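Decapping nuclease RAI1 (Scheffersomyces stipitis, PDB 5BTO) removes NAD caps from RNA 5' ends, hydrolyses methylguanosine-capped and triphosphorylated 5' ends, and binds, stabilises and stimulates the exoribonuclease RAT1. Local coordinates at residues A[356-361]-A[375-381]; A[144-150]-A[383-389]; A[346-351]-A[370-374]. One frame throughout, in Å; residues are numbered along the deposited sequence.

Contact 1. Residues A[356-361]-A[375-381]; sequences TSKAYR and ELMGNEN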
loop_
_atom_site.group_PDB
_atom_site.type_symbol
_atom_site.label_atom_id
_atom_site.label_comp_id
_atom_site.label_asym_id
_atom_site.label_seq_id
_atom_site.Cartn_x
_atom_site.Cartn_y
_atom_site.Cartn_z
ATOM N N THR A 356 -21.722 16.916 -0.430
ATOM C CA THR A 356 -22.153 16.973 0.958
ATOM C C THR A 356 -23.280 15.993 1.247
ATOM O O THR A 356 -23.932 16.078 2.280
ATOM C CB THR A 356 -22.598 18.395 1.357
ATOM O OG1 THR A 356 -23.698 18.806 0.530
ATOM C CG2 THR A 356 -21.442 19.371 1.194
ATOM N N SER A 357 -23.508 15.055 0.334
ATOM C CA SER A 357 -24.587 14.095 0.527
ATOM C C SER A 357 -24.126 12.837 1.253
ATOM O O SER A 357 -24.943 11.977 1.578
ATOM C CB SER A 357 -25.235 13.716 -0.815
ATOM O OG SER A 357 -24.423 12.810 -1.549
ATOM N N LYS A 358 -22.825 12.741 1.520
ATOM C CA LYS A 358 -22.222 11.506 2.033
ATOM C C LYS A 358 -21.272 11.723 3.210
ATOM O O LYS A 358 -20.720 12.793 3.378
ATOM C CB LYS A 358 -21.430 10.813 0.922
ATOM C CG LYS A 358 -22.232 10.429 -0.307
ATOM C CD LYS A 358 -21.344 9.671 -1.283
ATOM C CE LYS A 358 -22.089 9.305 -2.563
ATOM N NZ LYS A 358 -23.361 8.561 -2.298
ATOM N N ALA A 359 -21.072 10.672 3.996
ATOM C CA ALA A 359 -20.087 10.667 5.076
ATOM C C ALA A 359 -19.285 9.378 4.969
ATOM O O ALA A 359 -19.756 8.400 4.374
ATOM C CB ALA A 359 -20.772 10.744 6.417
ATOM N N TYR A 360 -18.091 9.369 5.554
ATOM C CA TYR A 360 -17.176 8.238 5.413
ATOM C C TYR A 360 -16.616 7.755 6.758
ATOM O O TYR A 360 -16.548 8.512 7.739
ATOM C CB TYR A 360 -16.023 8.600 4.455
ATOM C CG TYR A 360 -16.480 8.806 3.028
ATOM C CD1 TYR A 360 -16.999 10.029 2.599
ATOM C CD2 TYR A 360 -16.419 7.764 2.108
ATOM C CE1 TYR A 360 -17.451 10.195 1.276
ATOM C CE2 TYR A 360 -16.853 7.928 0.808
ATOM C CZ TYR A 360 -17.359 9.143 0.393
ATOM O OH TYR A 360 -17.799 9.264 -0.916
ATOM N N ARG A 361 -16.244 6.477 6.793
ATOM C CA ARG A 361 -15.575 5.866 7.935
ATOM C C ARG A 361 -14.191 5.405 7.503
ATOM O O ARG A 361 -14.053 4.612 6.569
ATOM C CB ARG A 361 -16.390 4.678 8.460
ATOM C CG ARG A 361 -15.656 3.752 9.432
ATOM C CD ARG A 361 -15.354 4.443 10.776
ATOM N NE ARG A 361 -16.531 5.118 11.327
ATOM C CZ ARG A 361 -17.608 4.500 11.802
ATOM N NH1 ARG A 361 -17.683 3.174 11.795
ATOM N NH2 ARG A 361 -18.627 5.208 12.274
ATOM N N GLU A 375 -18.014 4.285 2.677
ATOM C CA GLU A 375 -19.109 5.248 2.648
ATOM C C GLU A 375 -20.195 4.813 3.629
ATOM O O GLU A 375 -20.663 3.674 3.580
ATOM C CB GLU A 375 -19.701 5.345 1.230
ATOM C CG GLU A 375 -20.839 6.348 1.092
ATOM C CD GLU A 375 -21.386 6.429 -0.323
ATOM O OE1 GLU A 375 -20.664 6.052 -1.276
ATOM O OE2 GLU A 375 -22.547 6.868 -0.478
ATOM N N LEU A 376 -20.599 5.719 4.517
ATOM C CA LEU A 376 -21.650 5.426 5.485
ATOM C C LEU A 376 -23.016 5.578 4.818
ATOM O O LEU A 376 -23.135 6.226 3.778
ATOM C CB LEU A 376 -21.536 6.361 6.702
ATOM C CG LEU A 376 -20.257 6.177 7.532
ATOM C CD1 LEU A 376 -20.033 7.307 8.544
ATOM C CD2 LEU A 376 -20.269 4.812 8.227
ATOM N N MET A 377 -24.042 4.983 5.416
ATOM C CA MET A 377 -25.400 5.117 4.907
ATOM C C MET A 377 -25.995 6.462 5.337
ATOM O O MET A 377 -25.404 7.183 6.147
ATOM C CB MET A 377 -26.257 3.940 5.380
ATOM C CG MET A 377 -25.707 2.574 4.964
ATOM S SD MET A 377 -26.527 1.901 3.501
ATOM C CE MET A 377 -25.657 0.353 3.258
ATOM N N GLY A 378 -27.157 6.800 4.792
ATOM C CA GLY A 378 -27.729 8.124 4.956
ATOM C C GLY A 378 -27.999 8.540 6.388
ATOM O O GLY A 378 -27.818 9.702 6.747
ATOM N N ASN A 379 -28.452 7.609 7.215
ATOM C CA ASN A 379 -28.813 7.974 8.582
ATOM C C ASN A 379 -27.584 8.258 9.456
ATOM O O ASN A 379 -27.645 9.077 10.376
ATOM C CB ASN A 379 -29.756 6.942 9.208
ATOM C CG ASN A 379 -31.204 7.112 8.736
ATOM O OD1 ASN A 379 -31.661 8.233 8.481
ATOM N ND2 ASN A 379 -31.931 6.000 8.626
ATOM N N GLU A 380 -26.467 7.603 9.158
ATOM C CA GLU A 380 -25.215 7.943 9.830
ATOM C C GLU A 380 -24.734 9.320 9.389
ATOM O O GLU A 380 -24.309 10.134 10.211
ATOM C CB GLU A 380 -24.141 6.887 9.572
ATOM C CG GLU A 380 -24.472 5.533 10.179
ATOM C CD GLU A 380 -23.234 4.685 10.375
ATOM O OE1 GLU A 380 -22.226 5.218 10.887
ATOM O OE2 GLU A 380 -23.256 3.497 10.001
ATOM N N ASN A 381 -24.799 9.571 8.087
ATOM C CA ASN A 381 -24.500 10.889 7.534
ATOM C C ASN A 381 -25.326 11.975 8.227
ATOM O O ASN A 381 -24.794 13.002 8.685
ATOM C CB ASN A 381 -24.773 10.880 6.020
ATOM C CG ASN A 381 -24.488 12.220 5.365
ATOM O OD1 ASN A 381 -23.336 12.641 5.265
ATOM N ND2 ASN A 381 -25.541 12.898 4.913
HETATM O O HOH W 1 -26.228 15.242 3.392
HETATM O O HOH W 2 -23.044 8.850 3.623
HETATM O O HOH W 3 -21.138 4.215 13.180
#
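With its CG anti to the backbone N (chi1 -179°) and the rest of its chain extended, Glu375 reaches Lys358, whose chain is extended from CG on until a bend at the last torsion (chi4 -54°) tips the ammonium onto the carboxylate. NZ of Lys358 meets OE2 of Glu375 at 2.6 Å, on the syn side but 33° out of the carboxylate plane, a short salt bridge. The lysine methylenes also lie against the carboxylate, CD of Lys358 coming 3.2 Å from OE2 of Glu375. Shortening Lys358 to alanine is likely to leave the Glu375 carboxylate without its charged mate in this contact and freer to turn. On the same side CE2 of Tyr360 rests 3.9 Å from CB of Glu375. These two residues form an antiparallel, non-hydrogen-bonded pair, and beyond it Leu376 N donates to Ala359 O at 2.8 Å. A water bridges Ala359 N and Leu376 O, adding a second link between the same two residues. Asn381 brings its amide to the chain at 357-359; its ND2 is tied through another water to Thr356 O, while its OD1 takes a bond from Arg385. Arg361 NH2 is hydrogen-bonded to Asn135 and shares a water with Glu380 OE1. The contact joins 356-361, on strand 359-365, to the turn between strand 370-375 and helix 378-388, with strand 132-139 flanking Arg361 and Leu384 of the helix packing against Ala359 and Leu376.

Contact 2. Residues A[144-150]-A[383-389]; sequences FINSDEE and RLRNGEM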
loop_
_atom_site.group_PDB
_atom_site.type_symbol
_atom_site.label_atom_id
_atom_site.label_comp_id
_atom_site.label_asym_id
_atom_site.label_seq_id
_atom_site.Cartn_x
_atom_site.Cartn_y
_atom_site.Cartn_z
ATOM N N PHE A 144 -13.995 17.341 7.626
ATOM C CA PHE A 144 -14.039 17.363 9.085
ATOM C C PHE A 144 -13.860 15.940 9.586
ATOM O O PHE A 144 -14.542 15.023 9.116
ATOM C CB PHE A 144 -15.372 17.959 9.565
ATOM C CG PHE A 144 -15.572 19.391 9.154
ATOM C CD1 PHE A 144 -15.943 19.710 7.854
ATOM C CD2 PHE A 144 -15.389 20.416 10.064
ATOM C CE1 PHE A 144 -16.123 21.027 7.463
ATOM C CE2 PHE A 144 -15.566 21.739 9.686
ATOM C CZ PHE A 144 -15.926 22.047 8.386
ATOM N N ILE A 145 -12.912 15.742 10.502
ATOM C CA ILE A 145 -12.568 14.390 10.957
ATOM C C ILE A 145 -12.640 14.300 12.473
ATOM O O ILE A 145 -12.005 15.099 13.174
ATOM C CB ILE A 145 -11.146 14.000 10.503
ATOM C CG1 ILE A 145 -11.031 14.122 8.973
ATOM C CG2 ILE A 145 -10.787 12.573 10.974
ATOM C CD1 ILE A 145 -9.676 13.731 8.409
ATOM N N ASN A 146 -13.417 13.345 12.983
ATOM C CA ASN A 146 -13.444 13.082 14.422
ATOM C C ASN A 146 -13.530 11.597 14.701
ATOM O O ASN A 146 -13.847 10.810 13.814
ATOM C CB ASN A 146 -14.617 13.784 15.122
ATOM C CG ASN A 146 -14.408 13.887 16.642
ATOM O OD1 ASN A 146 -13.289 13.728 17.141
ATOM N ND2 ASN A 146 -15.476 14.146 17.375
ATOM N N SER A 147 -13.255 11.213 15.940
ATOM C CA SER A 147 -13.545 9.854 16.374
ATOM C C SER A 147 -15.056 9.664 16.443
ATOM O O SER A 147 -15.821 10.635 16.491
ATOM C CB SER A 147 -12.936 9.596 17.751
ATOM O OG SER A 147 -13.314 10.612 18.670
ATOM N N ASP A 148 -15.490 8.409 16.453
ATOM C CA ASP A 148 -16.908 8.115 16.554
ATOM C C ASP A 148 -17.324 7.892 18.006
ATOM O O ASP A 148 -16.776 7.032 18.698
ATOM C CB ASP A 148 -17.254 6.896 15.706
ATOM C CG ASP A 148 -18.743 6.620 15.671
ATOM O OD1 ASP A 148 -19.469 7.319 14.934
ATOM O OD2 ASP A 148 -19.188 5.696 16.375
ATOM N N GLU A 149 -18.306 8.665 18.456
ATOM C CA GLU A 149 -18.722 8.649 19.855
ATOM C C GLU A 149 -19.084 7.254 20.360
ATOM O O GLU A 149 -18.581 6.807 21.391
ATOM C CB GLU A 149 -19.895 9.612 20.066
ATOM C CG GLU A 149 -20.315 9.770 21.511
ATOM C CD GLU A 149 -21.293 10.910 21.709
ATOM O OE1 GLU A 149 -21.384 11.782 20.819
ATOM O OE2 GLU A 149 -21.973 10.934 22.754
ATOM N N GLU A 150 -19.954 6.567 19.630
ATOM C CA GLU A 150 -20.432 5.257 20.062
ATOM C C GLU A 150 -19.288 4.240 20.097
ATOM O O GLU A 150 -19.134 3.502 21.067
ATOM C CB GLU A 150 -21.568 4.769 19.155
ATOM C CG GLU A 150 -21.079 4.214 17.830
ATOM C CD GLU A 150 -22.140 4.202 16.754
ATOM O OE1 GLU A 150 -23.339 4.072 17.089
ATOM O OE2 GLU A 150 -21.763 4.322 15.569
ATOM N N ARG A 383 -26.953 11.833 11.165
ATOM C CA ARG A 383 -26.528 11.962 12.561
ATOM C C ARG A 383 -25.289 12.860 12.713
ATOM O O ARG A 383 -25.228 13.719 13.602
ATOM C CB ARG A 383 -26.273 10.583 13.175
ATOM C CG ARG A 383 -25.603 10.639 14.546
ATOM C CD ARG A 383 -25.425 9.254 15.165
ATOM N NE ARG A 383 -24.570 8.375 14.366
ATOM C CZ ARG A 383 -23.246 8.299 14.482
ATOM N NH1 ARG A 383 -22.612 9.056 15.362
ATOM N NH2 ARG A 383 -22.553 7.463 13.717
ATOM N N LEU A 384 -24.297 12.674 11.848
ATOM C CA LEU A 384 -23.063 13.464 11.944
ATOM C C LEU A 384 -23.261 14.927 11.536
ATOM O O LEU A 384 -22.757 15.833 12.197
ATOM C CB LEU A 384 -21.946 12.828 11.111
ATOM C CG LEU A 384 -21.553 11.405 11.531
ATOM C CD1 LEU A 384 -20.640 10.741 10.506
ATOM C CD2 LEU A 384 -20.894 11.405 12.908
ATOM N N ARG A 385 -24.002 15.154 10.455
ATOM C CA ARG A 385 -24.179 16.503 9.928
ATOM C C ARG A 385 -25.165 17.315 10.746
ATOM O O ARG A 385 -25.188 18.545 10.656
ATOM C CB ARG A 385 -24.631 16.462 8.460
ATOM C CG ARG A 385 -23.536 16.010 7.523
ATOM C CD ARG A 385 -24.001 15.936 6.076
ATOM N NE ARG A 385 -22.919 15.403 5.255
ATOM C CZ ARG A 385 -21.964 16.145 4.715
ATOM N NH1 ARG A 385 -21.971 17.467 4.896
ATOM N NH2 ARG A 385 -21.001 15.571 4.001
ATOM N N ASN A 386 -25.972 16.627 11.547
ATOM C CA ASN A 386 -27.044 17.284 12.283
ATOM C C ASN A 386 -26.918 17.176 13.803
ATOM O O ASN A 386 -27.913 16.984 14.505
ATOM C CB ASN A 386 -28.405 16.770 11.799
ATOM C CG ASN A 386 -28.697 17.174 10.364
ATOM O OD1 ASN A 386 -28.663 18.357 10.021
ATOM N ND2 ASN A 386 -28.973 16.194 9.515
ATOM N N GLY A 387 -25.697 17.325 14.311
ATOM C CA GLY A 387 -25.491 17.344 15.748
ATOM C C GLY A 387 -24.169 16.806 16.263
ATOM O O GLY A 387 -23.478 17.492 17.016
ATOM N N GLU A 388 -23.808 15.585 15.877
ATOM C CA GLU A 388 -22.600 14.971 16.438
ATOM C C GLU A 388 -21.298 15.616 15.965
ATOM O O GLU A 388 -20.411 15.884 16.777
ATOM C CB GLU A 388 -22.554 13.449 16.222
ATOM C CG GLU A 388 -21.200 12.845 16.652
ATOM C CD GLU A 388 -21.211 11.329 16.820
ATOM O OE1 GLU A 388 -22.298 10.758 17.058
ATOM O OE2 GLU A 388 -20.120 10.710 16.727
ATOM N N MET A 389 -21.183 15.868 14.665
ATOM C CA MET A 389 -19.988 16.504 14.104
ATOM C C MET A 389 -20.224 17.992 13.825
ATOM O O MET A 389 -19.617 18.859 14.458
ATOM C CB MET A 389 -19.559 15.786 12.817
ATOM C CG MET A 389 -18.326 16.372 12.129
ATOM S SD MET A 389 -16.849 15.368 12.347
ATOM C CE MET A 389 -17.562 13.744 12.010
HETATM O O HOH W 4 -18.053 15.420 17.959
HETATM O O HOH W 5 -17.982 11.643 14.997
HETATM O O HOH W 6 -21.318 7.613 17.068
#
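A salt-bridge network of Asp148, Glu150, Arg383 and Glu388 joins the N-terminal end of helix 149-166 to helix 378-388, on the large mixed sheet of this PD-(D/E)XK nuclease fold. Asp148 is the N-cap residue, its OD2 accepting from Ile151 N. Its other oxygen, OD1, lies at the edge of the Arg383 guanidinium, 3.3 Å from NH2, in a weak hydrogen bond; the two planes stand nearly perpendicular (86°), and Asn135 also donates to OD1. Glu150 OE2 adds only a long ion pair to Arg383 NH2, from well outside the guanidinium plane. Glu388 reaches in with CG anti to its backbone N (chi1 173°), and its OE2 takes the amide N of Glu149 at 3.2 Å, so a first-turn helix N-H is satisfied from across the contact. Four carboxylates, those of Asp148, Glu149, Glu150 and Glu388, gather here, Asp148 OD1 lying 3.9 Å from Glu388 OE2; the arginine and the helix N terminus probably offset that charge. Nearer the strand, Met389 SD packs 3.9 Å from CB of Asn146, a residue that neighbours the substrate-binding Tyr114 and is held by Ser85. One water donates to both Ser147 O, at 2.8 Å, and Glu388 OE2, at 2.9 Å.

Contact 3. Residues A[346-351]-A[370-374]; sequences WLLQEI and TFTLR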
loop_
_atom_site.group_PDB
_atom_site.type_symbol
_atom_site.label_atom_id
_atom_site.label_comp_id
_atom_site.label_asym_id
_atom_site.label_seq_id
_atom_site.Cartn_x
_atom_site.Cartn_y
_atom_site.Cartn_z
ATOM N N TRP A 346 -4.275 10.345 0.266
ATOM C CA TRP A 346 -5.283 9.390 -0.175
ATOM C C TRP A 346 -6.692 9.851 0.209
ATOM O O TRP A 346 -7.608 9.827 -0.614
ATOM C CB TRP A 346 -4.980 8.016 0.433
ATOM C CG TRP A 346 -5.809 6.875 -0.065
ATOM C CD1 TRP A 346 -5.820 6.355 -1.329
ATOM C CD2 TRP A 346 -6.704 6.069 0.712
ATOM N NE1 TRP A 346 -6.680 5.279 -1.387
ATOM C CE2 TRP A 346 -7.232 5.080 -0.149
ATOM C CE3 TRP A 346 -7.114 6.091 2.049
ATOM C CZ2 TRP A 346 -8.149 4.121 0.284
ATOM C CZ3 TRP A 346 -8.021 5.137 2.485
ATOM C CH2 TRP A 346 -8.535 4.162 1.595
ATOM N N LEU A 347 -6.868 10.291 1.454
ATOM C CA LEU A 347 -8.190 10.736 1.885
ATOM C C LEU A 347 -8.672 11.890 1.033
ATOM O O LEU A 347 -9.831 11.917 0.618
ATOM C CB LEU A 347 -8.206 11.132 3.360
ATOM C CG LEU A 347 -7.958 9.981 4.334
ATOM C CD1 LEU A 347 -7.923 10.509 5.759
ATOM C CD2 LEU A 347 -9.028 8.903 4.180
ATOM N N LEU A 348 -7.787 12.848 0.771
ATOM C CA LEU A 348 -8.172 14.001 -0.041
ATOM C C LEU A 348 -8.476 13.622 -1.498
ATOM O O LEU A 348 -9.310 14.253 -2.138
ATOM C CB LEU A 348 -7.131 15.119 0.050
ATOM C CG LEU A 348 -7.126 15.823 1.409
ATOM C CD1 LEU A 348 -5.935 16.773 1.543
ATOM C CD2 LEU A 348 -8.433 16.559 1.659
ATOM N N GLN A 349 -7.802 12.591 -2.007
ATOM C CA GLN A 349 -8.033 12.108 -3.365
ATOM C C GLN A 349 -9.329 11.311 -3.498
ATOM O O GLN A 349 -10.006 11.373 -4.534
ATOM C CB GLN A 349 -6.867 11.236 -3.836
ATOM C CG GLN A 349 -5.620 11.998 -4.252
ATOM C CD GLN A 349 -4.518 11.073 -4.756
ATOM O OE1 GLN A 349 -4.747 9.882 -4.967
ATOM N NE2 GLN A 349 -3.318 11.621 -4.952
ATOM N N GLU A 350 -9.680 10.569 -2.451
ATOM C CA GLU A 350 -10.776 9.598 -2.536
ATOM C C GLU A 350 -12.137 10.096 -2.038
ATOM O O GLU A 350 -13.170 9.512 -2.368
ATOM C CB GLU A 350 -10.395 8.306 -1.803
ATOM C CG GLU A 350 -9.178 7.608 -2.390
ATOM C CD GLU A 350 -9.389 7.211 -3.839
ATOM O OE1 GLU A 350 -10.541 6.908 -4.221
ATOM O OE2 GLU A 350 -8.405 7.214 -4.603
ATOM N N ILE A 351 -12.148 11.172 -1.260
ATOM C CA ILE A 351 -13.405 11.716 -0.757
ATOM C C ILE A 351 -13.753 12.976 -1.541
ATOM O O ILE A 351 -13.068 13.973 -1.420
ATOM C CB ILE A 351 -13.307 12.050 0.754
ATOM C CG1 ILE A 351 -12.995 10.786 1.561
ATOM C CG2 ILE A 351 -14.595 12.702 1.253
ATOM C CD1 ILE A 351 -12.746 11.028 3.033
ATOM N N THR A 370 -5.935 -4.255 7.925
ATOM C CA THR A 370 -6.380 -3.560 6.731
ATOM C C THR A 370 -6.779 -2.138 7.095
ATOM O O THR A 370 -7.347 -1.894 8.156
ATOM C CB THR A 370 -7.551 -4.287 6.036
ATOM O OG1 THR A 370 -8.714 -4.252 6.870
ATOM C CG2 THR A 370 -7.180 -5.737 5.758
ATOM N N PHE A 371 -6.467 -1.209 6.201
ATOM C CA PHE A 371 -6.818 0.194 6.365
ATOM C C PHE A 371 -7.830 0.524 5.277
ATOM O O PHE A 371 -7.524 0.409 4.089
ATOM C CB PHE A 371 -5.568 1.052 6.200
ATOM C CG PHE A 371 -5.739 2.479 6.656
ATOM C CD1 PHE A 371 -6.286 3.426 5.805
ATOM C CD2 PHE A 371 -5.343 2.870 7.924
ATOM C CE1 PHE A 371 -6.436 4.749 6.208
ATOM C CE2 PHE A 371 -5.500 4.180 8.336
ATOM C CZ PHE A 371 -6.045 5.129 7.479
ATOM N N THR A 372 -9.035 0.919 5.675
ATOM C CA THR A 372 -10.113 1.072 4.707
ATOM C C THR A 372 -10.851 2.393 4.835
ATOM O O THR A 372 -10.844 3.037 5.894
ATOM C CB THR A 372 -11.152 -0.056 4.831
ATOM O OG1 THR A 372 -11.709 -0.057 6.152
ATOM C CG2 THR A 372 -10.520 -1.421 4.531
ATOM N N LEU A 373 -11.495 2.771 3.735
ATOM C CA LEU A 373 -12.365 3.932 3.665
ATOM C C LEU A 373 -13.713 3.431 3.164
ATOM O O LEU A 373 -13.795 2.852 2.084
ATOM C CB LEU A 373 -11.794 4.940 2.674
ATOM C CG LEU A 373 -12.615 6.182 2.326
ATOM C CD1 LEU A 373 -12.810 7.091 3.537
ATOM C CD2 LEU A 373 -11.948 6.949 1.181
ATOM N N ARG A 374 -14.757 3.650 3.953
ATOM C CA ARG A 374 -16.093 3.147 3.640
ATOM C C ARG A 374 -17.119 4.273 3.664
ATOM O O ARG A 374 -17.097 5.119 4.556
ATOM C CB ARG A 374 -16.461 2.060 4.651
ATOM C CG ARG A 374 -17.910 1.671 4.674
ATOM C CD ARG A 374 -18.104 0.443 5.539
ATOM N NE ARG A 374 -17.934 0.714 6.963
ATOM C CZ ARG A 374 -18.930 1.068 7.768
ATOM N NH1 ARG A 374 -20.155 1.208 7.278
ATOM N NH2 ARG A 374 -18.710 1.282 9.058
#
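The amide N of Glu350 donates to Trp346 O at 2.9 Å, a helical bond that holds together two residues Leu373 meets at once. Leu373 buries the most surface here. Its CG points anti to the backbone N (chi1 174°), which carries both methyl groups towards the last turn of helix 333-350: CD2 of Leu373 comes 3.6 Å from CB of Glu350, and CD1 of Leu373 lies 4.0 Å from CD1 of Ile351. Trp346 meets Leu373 at its CB rather than its methyls, the indole swung out from the helix with its CG also anti to the backbone N (chi1 -172°). The outer rim of the six-membered ring does the touching, CH2 of Trp346 sitting 3.5 Å from CB of Leu373. CZ3 of Trp346 meets the edge of the Phe371 ring, 4.1 Å from its CE1. One face of the indole is lined within its own helix by CG of Glu350, 3.5 Å above the plane and offset toward the rim, which helps fix how the ring is turned. Lys45 of the second subunit also packs on Trp346. The carboxylate of Glu350 turns off to a salt bridge with Lys10. Helix and strand segments run in roughly the same direction, 30° apart, with axes 10.8 Å from each other at closest approach. This is plain apolar packing of a helix against the sheet: Leu12 and Val362 extend the same apolar layer, and strand 370-375 lies between their strands, 9-12 and 359-365.

In the fold
Going from the N terminus, strand 142-147 and the start of helix 149-166 come first; they meet helix 378-388 only after more than 230 residues, so contact 2 closes the longest loop and spans the other two. Inside it, 346-351 ends helix 333-350; next, residues 356-361 lead into strand 359-365, 370-374 closes contact 3, and 375-381 closes contact 1: these two cross. Their strands are sheet neighbours, joined where Arg361 N bonds to Arg374 O. Contacts 1 and 2 share helix 378-388, and Arg385 NH2 probably bonds to Lys358 O. Together they hold helices 333-350 and 378-388 against the large mixed sheet, around its strands 359-365 and 370-375, and tie in strand 142-147.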